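Local coordinates for uncharacterized protein (Clostridium leptum, PDB 4PW1) that is of unknown function but belongs to the DUF6836 family and folds as a nine-stranded antiparallel beta sheet surrounded by alpha-helices, at residues Gln133-Lys138 with Asp171-Met176; Lys138-Pro143 with Leu207-Glu212; His221-Tyr226 with Val235-Pro240. All blocks are in the same frame, centred on the assembly; numbering follows the deposited sequence. Where two conformers were deposited one is given.

Contact 1. Residues Gln133-Lys138 with Asp171-Met176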
loop_
_atom_site.group_PDB
_atom_site.type_symbol
_atom_site.label_atom_id
_atom_site.label_comp_id
_atom_site.label_asym_id
_atom_site.label_seq_id
_atom_site.Cartn_x
_atom_site.Cartn_y
_atom_site.Cartn_z
ATOM N N GLN B 133 0.851 21.682 -6.179
ATOM C CA GLN B 133 2.187 22.063 -6.630
ATOM C C GLN B 133 2.456 23.555 -6.445
ATOM O O GLN B 133 3.532 23.940 -6.010
ATOM C CB GLN B 133 2.373 21.668 -8.103
ATOM C CG GLN B 133 3.752 21.906 -8.717
ATOM C CD GLN B 133 4.847 21.014 -8.110
ATOM O OE1 GLN B 133 4.590 19.893 -7.657
ATOM N NE2 GLN B 133 6.074 21.519 -8.092
ATOM N N GLU B 134 1.473 24.369 -6.807
ATOM C CA GLU B 134 1.557 25.816 -6.682
ATOM C C GLU B 134 1.672 26.206 -5.203
ATOM O O GLU B 134 2.486 27.029 -4.842
ATOM C CB GLU B 134 0.332 26.503 -7.348
ATOM C CG GLU B 134 0.362 26.531 -8.879
ATOM C CD GLU B 134 -1.004 26.799 -9.537
ATOM O OE1 GLU B 134 -2.022 27.011 -8.836
ATOM O OE2 GLU B 134 -1.061 26.796 -10.784
ATOM N N ASP B 135 0.846 25.599 -4.353
ATOM C CA ASP B 135 0.869 25.910 -2.915
ATOM C C ASP B 135 2.257 25.547 -2.344
ATOM O O ASP B 135 2.806 26.278 -1.494
ATOM C CB ASP B 135 -0.203 25.119 -2.149
ATOM C CG ASP B 135 -1.617 25.684 -2.309
ATOM O OD1 ASP B 135 -1.820 26.662 -3.011
ATOM O OD2 ASP B 135 -2.542 25.116 -1.712
ATOM N N TRP B 136 2.792 24.414 -2.802
ATOM C CA TRP B 136 4.063 23.908 -2.328
ATOM C C TRP B 136 5.196 24.857 -2.688
ATOM O O TRP B 136 6.094 25.104 -1.872
ATOM C CB TRP B 136 4.352 22.501 -2.876
ATOM C CG TRP B 136 5.608 21.864 -2.315
ATOM C CD1 TRP B 136 5.875 21.635 -0.996
ATOM C CD2 TRP B 136 6.735 21.333 -3.035
ATOM N NE1 TRP B 136 7.083 21.035 -0.845
ATOM C CE2 TRP B 136 7.645 20.844 -2.076
ATOM C CE3 TRP B 136 7.071 21.246 -4.388
ATOM C CZ2 TRP B 136 8.856 20.265 -2.419
ATOM C CZ3 TRP B 136 8.280 20.666 -4.738
ATOM C CH2 TRP B 136 9.165 20.182 -3.756
ATOM N N GLU B 137 5.182 25.338 -3.925
ATOM C CA GLU B 137 6.216 26.256 -4.387
ATOM C C GLU B 137 6.135 27.559 -3.618
ATOM O O GLU B 137 7.164 28.127 -3.275
ATOM C CB GLU B 137 6.134 26.472 -5.902
ATOM C CG GLU B 137 6.645 25.243 -6.635
ATOM C CD GLU B 137 6.355 25.247 -8.115
ATOM O OE1 GLU B 137 6.285 26.338 -8.720
ATOM O OE2 GLU B 137 6.183 24.146 -8.672
ATOM N N LYS B 138 4.923 28.017 -3.330
ATOM C CA LYS B 138 4.767 29.219 -2.522
ATOM C C LYS B 138 5.357 28.963 -1.116
ATOM O O LYS B 138 6.100 29.777 -0.592
ATOM C CB LYS B 138 3.299 29.642 -2.448
ATOM C CG LYS B 138 3.045 30.887 -1.602
ATOM C CD LYS B 138 3.943 32.065 -2.013
ATOM C CE LYS B 138 3.520 33.376 -1.363
ATOM N NZ LYS B 138 3.504 33.267 0.124
ATOM N N ASP B 171 -5.578 30.431 1.318
ATOM C CA ASP B 171 -6.067 29.126 0.906
ATOM C C ASP B 171 -4.913 28.185 0.517
ATOM O O ASP B 171 -5.143 27.142 -0.125
ATOM C CB ASP B 171 -7.121 29.239 -0.201
ATOM C CG ASP B 171 -6.561 29.768 -1.476
ATOM O OD1 ASP B 171 -5.374 29.515 -1.764
ATOM O OD2 ASP B 171 -7.311 30.438 -2.203
ATOM N N ASN B 172 -3.690 28.533 0.930
ATOM C CA ASN B 172 -2.530 27.632 0.749
ATOM C C ASN B 172 -2.665 26.390 1.649
ATOM O O ASN B 172 -2.727 26.496 2.877
ATOM C CB ASN B 172 -1.229 28.396 1.041
ATOM C CG ASN B 172 0.018 27.571 0.785
ATOM O OD1 ASN B 172 0.256 26.566 1.456
ATOM N ND2 ASN B 172 0.816 27.980 -0.194
ATOM N N ALA B 173 -2.743 25.194 1.053
ATOM C CA ALA B 173 -3.020 23.997 1.844
ATOM C C ALA B 173 -1.937 23.732 2.918
ATOM O O ALA B 173 -2.238 23.202 4.019
ATOM C CB ALA B 173 -3.172 22.776 0.931
ATOM N N PHE B 174 -0.688 24.078 2.605
ATOM C CA PHE B 174 0.432 23.813 3.505
ATOM C C PHE B 174 0.340 24.771 4.669
ATOM O O PHE B 174 0.366 24.328 5.797
ATOM C CB PHE B 174 1.787 23.875 2.780
ATOM C CG PHE B 174 1.959 22.793 1.760
ATOM C CD1 PHE B 174 2.384 21.538 2.138
ATOM C CD2 PHE B 174 1.616 23.008 0.428
ATOM C CE1 PHE B 174 2.516 20.524 1.223
ATOM C CE2 PHE B 174 1.730 21.983 -0.499
ATOM C CZ PHE B 174 2.174 20.724 -0.101
ATOM N N TYR B 175 0.162 26.066 4.384
ATOM C CA TYR B 175 0.003 27.052 5.450
ATOM C C TYR B 175 -1.161 26.702 6.376
ATOM O O TYR B 175 -1.036 26.813 7.602
ATOM C CB TYR B 175 -0.194 28.462 4.897
ATOM C CG TYR B 175 0.971 29.064 4.160
ATOM C CD1 TYR B 175 2.293 28.636 4.388
ATOM C CD2 TYR B 175 0.774 30.124 3.279
ATOM C CE1 TYR B 175 3.363 29.235 3.729
ATOM C CE2 TYR B 175 1.835 30.736 2.614
ATOM C CZ TYR B 175 3.135 30.296 2.839
ATOM O OH TYR B 175 4.195 30.877 2.160
HETATM N N MSE B 176 -2.295 26.278 5.806
HETATM C CA MSE B 176 -3.472 26.006 6.615
HETATM C C MSE B 176 -3.229 24.822 7.509
HETATM O O MSE B 176 -3.603 24.823 8.713
HETATM C CB MSE B 176 -4.708 25.687 5.784
HETATM C CG MSE B 176 -5.175 26.936 5.057
HETATM SE SE MSE B 176 -6.847 26.535 4.059
HETATM C CE MSE B 176 -6.507 24.926 2.923
#

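Contact 2. Residues Lys138-Pro143 with Leu207-Glu212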
loop_
_atom_site.group_PDB
_atom_site.type_symbol
_atom_site.label_atom_id
_atom_site.label_comp_id
_atom_site.label_asym_id
_atom_site.label_seq_id
_atom_site.Cartn_x
_atom_site.Cartn_y
_atom_site.Cartn_z
ATOM N N LYS B 138 4.923 28.017 -3.330
ATOM C CA LYS B 138 4.767 29.219 -2.522
ATOM C C LYS B 138 5.357 28.963 -1.116
ATOM O O LYS B 138 6.100 29.777 -0.592
ATOM C CB LYS B 138 3.299 29.642 -2.448
ATOM C CG LYS B 138 3.045 30.887 -1.602
ATOM C CD LYS B 138 3.943 32.065 -2.013
ATOM C CE LYS B 138 3.520 33.376 -1.363
ATOM N NZ LYS B 138 3.504 33.267 0.124
ATOM N N PHE B 139 5.031 27.815 -0.528
ATOM C CA PHE B 139 5.607 27.446 0.750
ATOM C C PHE B 139 7.136 27.429 0.703
ATOM O O PHE B 139 7.781 27.996 1.598
ATOM C CB PHE B 139 5.053 26.107 1.248
ATOM C CG PHE B 139 5.783 25.543 2.440
ATOM C CD1 PHE B 139 5.494 25.984 3.720
ATOM C CD2 PHE B 139 6.742 24.579 2.280
ATOM C CE1 PHE B 139 6.162 25.477 4.822
ATOM C CE2 PHE B 139 7.405 24.056 3.371
ATOM C CZ PHE B 139 7.120 24.508 4.652
ATOM N N LEU B 140 7.713 26.799 -0.317
ATOM C CA LEU B 140 9.170 26.761 -0.418
ATOM C C LEU B 140 9.787 28.158 -0.497
ATOM O O LEU B 140 10.853 28.393 0.073
ATOM C CB LEU B 140 9.659 25.957 -1.609
ATOM C CG LEU B 140 9.322 24.475 -1.664
ATOM C CD1 LEU B 140 9.805 23.913 -3.003
ATOM C CD2 LEU B 140 9.903 23.700 -0.491
ATOM N N SER B 141 9.118 29.090 -1.163
ATOM C CA SER B 141 9.637 30.459 -1.243
ATOM C C SER B 141 9.421 31.236 0.060
ATOM O O SER B 141 10.122 32.204 0.304
ATOM C CB SER B 141 8.981 31.242 -2.400
ATOM O OG SER B 141 7.662 31.638 -2.017
ATOM N N ASP B 142 8.446 30.838 0.875
ATOM C CA ASP B 142 8.137 31.562 2.104
ATOM C C ASP B 142 7.616 30.611 3.178
ATOM O O ASP B 142 6.403 30.543 3.456
ATOM C CB ASP B 142 7.134 32.663 1.803
ATOM C CG ASP B 142 6.916 33.608 2.983
ATOM O OD1 ASP B 142 7.644 33.523 4.013
ATOM O OD2 ASP B 142 5.988 34.426 2.898
ATOM N N PRO B 143 8.526 29.853 3.794
ATOM C CA PRO B 143 8.056 28.757 4.636
ATOM C C PRO B 143 7.691 29.161 6.056
ATOM O O PRO B 143 7.176 28.332 6.793
ATOM C CB PRO B 143 9.236 27.782 4.631
ATOM C CG PRO B 143 10.425 28.623 4.384
ATOM C CD PRO B 143 9.973 29.791 3.552
ATOM N N LEU B 207 10.362 18.218 6.551
ATOM C CA LEU B 207 10.171 17.288 5.459
ATOM C C LEU B 207 9.555 17.940 4.242
ATOM O O LEU B 207 10.050 17.751 3.104
ATOM C CB LEU B 207 9.271 16.160 5.864
ATOM C CG LEU B 207 9.992 15.122 6.690
ATOM C CD1 LEU B 207 8.937 14.244 7.343
ATOM C CD2 LEU B 207 10.973 14.344 5.834
ATOM N N VAL B 208 8.528 18.754 4.454
ATOM C CA VAL B 208 7.905 19.409 3.318
ATOM C C VAL B 208 8.884 20.403 2.672
ATOM O O VAL B 208 8.898 20.609 1.444
ATOM C CB VAL B 208 6.585 20.086 3.716
ATOM C CG1 VAL B 208 5.978 20.840 2.542
ATOM C CG2 VAL B 208 5.616 19.054 4.184
ATOM N N LEU B 209 9.723 21.025 3.493
ATOM C CA LEU B 209 10.618 22.043 2.981
ATOM C C LEU B 209 11.760 21.442 2.200
ATOM O O LEU B 209 12.193 22.013 1.202
ATOM C CB LEU B 209 11.200 22.837 4.154
ATOM C CG LEU B 209 12.169 23.947 3.847
ATOM C CD1 LEU B 209 11.497 25.052 3.066
ATOM C CD2 LEU B 209 12.748 24.501 5.150
ATOM N N LYS B 210 12.275 20.306 2.658
ATOM C CA LYS B 210 13.554 19.818 2.132
ATOM C C LYS B 210 13.434 18.590 1.266
ATOM O O LYS B 210 14.395 18.203 0.628
ATOM C CB LYS B 210 14.518 19.533 3.275
ATOM C CG LYS B 210 14.820 20.820 4.049
ATOM C CD LYS B 210 15.999 20.729 4.988
ATOM C CE LYS B 210 16.329 22.139 5.479
ATOM N NZ LYS B 210 17.328 22.187 6.567
ATOM N N SER B 211 12.283 17.949 1.239
ATOM C CA SER B 211 12.179 16.751 0.430
ATOM C C SER B 211 11.575 17.095 -0.925
ATOM O O SER B 211 10.809 18.052 -1.079
ATOM C CB SER B 211 11.312 15.701 1.133
ATOM O OG SER B 211 11.039 14.597 0.245
ATOM N N GLU B 212 11.880 16.240 -1.888
ATOM C CA GLU B 212 11.109 16.126 -3.094
ATOM C C GLU B 212 9.631 15.850 -2.755
ATOM O O GLU B 212 9.308 15.083 -1.840
ATOM C CB GLU B 212 11.689 14.946 -3.898
ATOM C CG GLU B 212 10.949 14.584 -5.167
ATOM C CD GLU B 212 11.582 13.395 -5.913
ATOM O OE1 GLU B 212 12.126 12.460 -5.263
ATOM O OE2 GLU B 212 11.524 13.395 -7.169
#

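Contact 3. Residues His221-Tyr226 with Val235-Pro240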
loop_
_atom_site.group_PDB
_atom_site.type_symbol
_atom_site.label_atom_id
_atom_site.label_comp_id
_atom_site.label_asym_id
_atom_site.label_seq_id
_atom_site.Cartn_x
_atom_site.Cartn_y
_atom_site.Cartn_z
ATOM N N HIS B 221 -8.409 10.526 -2.660
ATOM C CA HIS B 221 -7.473 11.507 -2.148
ATOM C C HIS B 221 -6.203 11.512 -2.903
ATOM O O HIS B 221 -5.854 10.543 -3.604
ATOM C CB HIS B 221 -7.186 11.213 -0.678
ATOM C CG HIS B 221 -8.371 11.411 0.179
ATOM N ND1 HIS B 221 -9.258 10.399 0.460
ATOM C CD2 HIS B 221 -8.872 12.523 0.757
ATOM C CE1 HIS B 221 -10.235 10.874 1.205
ATOM N NE2 HIS B 221 -10.024 12.160 1.396
ATOM N N ILE B 222 -5.481 12.618 -2.780
ATOM C CA ILE B 222 -4.090 12.659 -3.199
ATOM C C ILE B 222 -3.207 12.488 -1.974
ATOM O O ILE B 222 -3.373 13.203 -0.943
ATOM C CB ILE B 222 -3.751 13.944 -3.933
ATOM C CG1 ILE B 222 -4.595 14.033 -5.198
ATOM C CG2 ILE B 222 -2.240 14.040 -4.269
ATOM C CD1 ILE B 222 -4.444 15.361 -5.928
ATOM N N TYR B 223 -2.260 11.560 -2.088
ATOM C CA TYR B 223 -1.241 11.332 -1.038
ATOM C C TYR B 223 0.033 12.052 -1.446
ATOM O O TYR B 223 0.673 11.702 -2.423
ATOM C CB TYR B 223 -0.975 9.837 -0.851
ATOM C CG TYR B 223 -2.041 9.100 -0.069
ATOM C CD1 TYR B 223 -3.331 9.533 -0.016
ATOM C CD2 TYR B 223 -1.754 7.902 0.564
ATOM C CE1 TYR B 223 -4.305 8.845 0.691
ATOM C CE2 TYR B 223 -2.720 7.211 1.264
ATOM C CZ TYR B 223 -3.986 7.712 1.342
ATOM O OH TYR B 223 -4.943 7.018 1.991
ATOM N N ALA B 224 0.368 13.099 -0.712
ATOM C CA ALA B 224 1.561 13.885 -0.960
ATOM C C ALA B 224 2.663 13.339 -0.085
ATOM O O ALA B 224 2.532 13.312 1.136
ATOM C CB ALA B 224 1.294 15.322 -0.602
HETATM N N MSE B 225 3.750 12.919 -0.696
HETATM C CA MSE B 225 4.726 12.096 -0.012
HETATM C C MSE B 225 6.029 12.819 0.071
HETATM O O MSE B 225 6.515 13.443 -0.902
HETATM C CB MSE B 225 4.901 10.762 -0.765
HETATM C CG MSE B 225 3.588 9.974 -0.725
HETATM SE SE MSE B 225 3.550 8.739 -2.297
HETATM C CE MSE B 225 5.422 8.326 -2.457
ATOM N N TYR B 226 6.629 12.719 1.234
ATOM C CA TYR B 226 7.902 13.378 1.470
ATOM C C TYR B 226 8.757 12.462 2.289
ATOM O O TYR B 226 8.250 11.795 3.173
ATOM C CB TYR B 226 7.692 14.659 2.281
ATOM C CG TYR B 226 6.808 15.629 1.593
ATOM C CD1 TYR B 226 5.435 15.574 1.756
ATOM C CD2 TYR B 226 7.335 16.607 0.780
ATOM C CE1 TYR B 226 4.614 16.456 1.099
ATOM C CE2 TYR B 226 6.518 17.488 0.113
ATOM C CZ TYR B 226 5.146 17.395 0.270
ATOM O OH TYR B 226 4.289 18.268 -0.371
ATOM N N VAL B 235 3.291 11.231 4.800
ATOM C CA VAL B 235 2.284 11.428 3.795
ATOM C C VAL B 235 1.274 12.415 4.312
ATOM O O VAL B 235 0.824 12.320 5.454
ATOM C CB VAL B 235 1.575 10.102 3.469
ATOM C CG1 VAL B 235 0.489 10.333 2.458
ATOM C CG2 VAL B 235 2.560 9.095 2.973
ATOM N N LEU B 236 1.012 13.437 3.506
ATOM C CA LEU B 236 -0.086 14.352 3.748
ATOM C C LEU B 236 -1.245 13.931 2.860
ATOM O O LEU B 236 -1.063 13.734 1.687
ATOM C CB LEU B 236 0.341 15.778 3.429
ATOM C CG LEU B 236 1.360 16.361 4.389
ATOM C CD1 LEU B 236 1.861 17.713 3.885
ATOM C CD2 LEU B 236 0.728 16.530 5.764
ATOM N N ILE B 237 -2.433 13.794 3.441
ATOM C CA ILE B 237 -3.604 13.303 2.745
ATOM C C ILE B 237 -4.478 14.462 2.330
ATOM O O ILE B 237 -5.084 15.138 3.188
ATOM C CB ILE B 237 -4.436 12.365 3.659
ATOM C CG1 ILE B 237 -3.555 11.229 4.162
ATOM C CG2 ILE B 237 -5.673 11.851 2.941
ATOM C CD1 ILE B 237 -4.232 10.411 5.235
ATOM N N TYR B 238 -4.495 14.719 1.027
ATOM C CA TYR B 238 -5.188 15.866 0.460
ATOM C C TYR B 238 -6.512 15.461 -0.152
ATOM O O TYR B 238 -6.562 14.508 -0.948
ATOM C CB TYR B 238 -4.310 16.525 -0.586
ATOM C CG TYR B 238 -4.835 17.828 -1.151
ATOM C CD1 TYR B 238 -4.707 19.023 -0.433
ATOM C CD2 TYR B 238 -5.380 17.893 -2.432
ATOM C CE1 TYR B 238 -5.120 20.220 -0.963
ATOM C CE2 TYR B 238 -5.804 19.104 -2.966
ATOM C CZ TYR B 238 -5.676 20.260 -2.219
ATOM O OH TYR B 238 -6.068 21.469 -2.735
ATOM N N SER B 239 -7.564 16.190 0.217
ATOM C CA SER B 239 -8.859 16.064 -0.420
ATOM C C SER B 239 -8.996 17.073 -1.586
ATOM O O SER B 239 -8.945 18.292 -1.368
ATOM C CB SER B 239 -9.969 16.319 0.568
ATOM O OG SER B 239 -11.173 16.519 -0.128
ATOM N N PRO B 240 -9.150 16.575 -2.825
ATOM C CA PRO B 240 -9.380 17.470 -3.953
ATOM C C PRO B 240 -10.771 18.122 -3.875
ATOM O O PRO B 240 -10.952 19.191 -4.382
ATOM C CB PRO B 240 -9.258 16.542 -5.181
ATOM C CG PRO B 240 -9.663 15.207 -4.651
ATOM C CD PRO B 240 -9.072 15.177 -3.261
#

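Contact 1. Residues Gln133-Lys138 with Asp171-Met176
The side-chain CG of D135 stands anti to its carbonyl carbon (chi1 -77°), while CG of N172 lies opposite the backbone N. Carboxylate and carboxamide thereby slide past each other in opposite directions, stacked with their planes only 22° apart, and each reaches the main chain of the other segment. OD2 of D135 receives the N-H of A173 at 2.8 Å along a nearly straight path (173°), although the donor comes from above the carboxylate plane. In return, ND2 of N172 donates a hydrogen bond to O of D135 at 2.9 Å. The other end of the same amide faces its own helix: OD1 accepts from N of Y175 at 3.0 Å and, weakly, from N of F174. With both ends engaged, the N172 amide has its rotation fixed. The remaining carboxylate oxygen of D135 pairs with K131, in a salt bridge from the same helix.

Beside this polar grip lies an aromatic layer. The F174 ring edge meets CB of D135, and its CE2 sits 3.6 Å from CB of W136, whose CD1 lies over one face of the phenyl. The indole N-H itself is taken by O of V208, and F245 meets F174 edge-to-face. On the outer side K138, bent at chi2 and chi4, brings NZ to OH of Y175 at 3.2 Å, near the plane of the phenol ring. This bond is weak, the stronger partner of that hydroxyl being O of D142.

A negative carboxylate beside the first N-H groups of helix 173-190 would probably be favoured by the helix dipole. The geometry exemplifies an asparagine N-cap supplemented by an aspartate from a neighbouring helix, here helix 122-141.

Contact 2. Residues Lys138-Pro143 with Leu207-Glu212
Van der Waals contact, mostly apolar, carries the meeting of F139, L140 and P143 with V208 and L209; no hydrogen bond passes between the two segments. The F139 ring presents CE2 to CG1 of V208 at 3.6 Å, an oblique approach. CG1 of V208 is available because it extends opposite its backbone nitrogen (chi1 177°). The same corner of the ring meets the L209 backbone edge-on, CE2 lying 3.8 Å from CA of L209. Over one face of F139, offset toward the rim, lies CB of P143, and this proline atom also touches CD1 of L209 at 3.9 Å. L209 thus reaches the proline with one methyl while its CB faces the phenylalanine. L140 closes the outer side, where its CD2 methyl comes within 3.3 Å of O of L209.

Polar bonds are found within the first segment, finishing its helix. O of K138 accepts hydrogen bonds from both N of D142 at 3.0 Å and OG of S141 at 2.8 Å, and D142 then leaves helical geometry so that the chain turns into P143. Further along, O of P143 is bound by NE1 of W205, whose ring also meets F139, while F178 of helix 173-190 borders the same phenyl.

This is helix-end packing: the C-terminal ends of helices 122-141 and 198-210 meet through apolar side chains beside the antiparallel sheet.

Contact 3. Residues His221-Tyr226 with Val235-Pro240
Four main-chain hydrogen bonds tie I222 and A224 to Y238 and L236. Y238 N reaches I222 O at 2.7 Å, and I222 N returns the bond to Y238 O at 2.8 Å. Two residues further along, A224 N meets L236 O at 2.9 Å, and L236 N meets A224 O at 2.8 Å. A224 O is also approached by CA of V235, in a 3.3 Å CA-H...O contact.

Between and beside these lie the non-hydrogen-bonded pairs Y223-I237 and M225-V235, whose side chains share one sheet face. CG1 of V235 packs 3.7 Å from CB of Y223, and its CG2 lies 3.9 Å from CG of M225. I237 runs alongside Y223 and also turns CG2 toward the H221 ring, whose ND1 is bonded to D219 O. The other face carries I222, A224, L236 and Y238. There Y238, with CG opposite its backbone nitrogen (chi1 -173°), meets F245 edge-to-face, while L236 and Y226 reach F174 of helix 173-190.

The hairpin satisfies the main chain of I222, A224, L236 and Y238 itself, while the alternate residues bond to strands 214-218 and 244-251. Flanked by these, both hairpin strands are interior, largely apolar on either face.

Following the chain from the N terminus, helix 122-141 supplies the first segment of contact 1 and, with the residues just after it, that of contact 2. Contact 1 closes a loop, partly unmodelled, by returning to the start of helix 173-190; contact 2 closes a longer one at the end of helix 198-210. Their segments alternate and share K138, so the two loops cross, and helix 122-141 is bound to both later helices. Contact 3 comes afterwards in series, closing the short turn of the hairpin 221-227/233-239. Y226 joins it to the others, packing against W136 of contact 1 and V208 of contact 2, so the helical layer is seated on the hairpin strands.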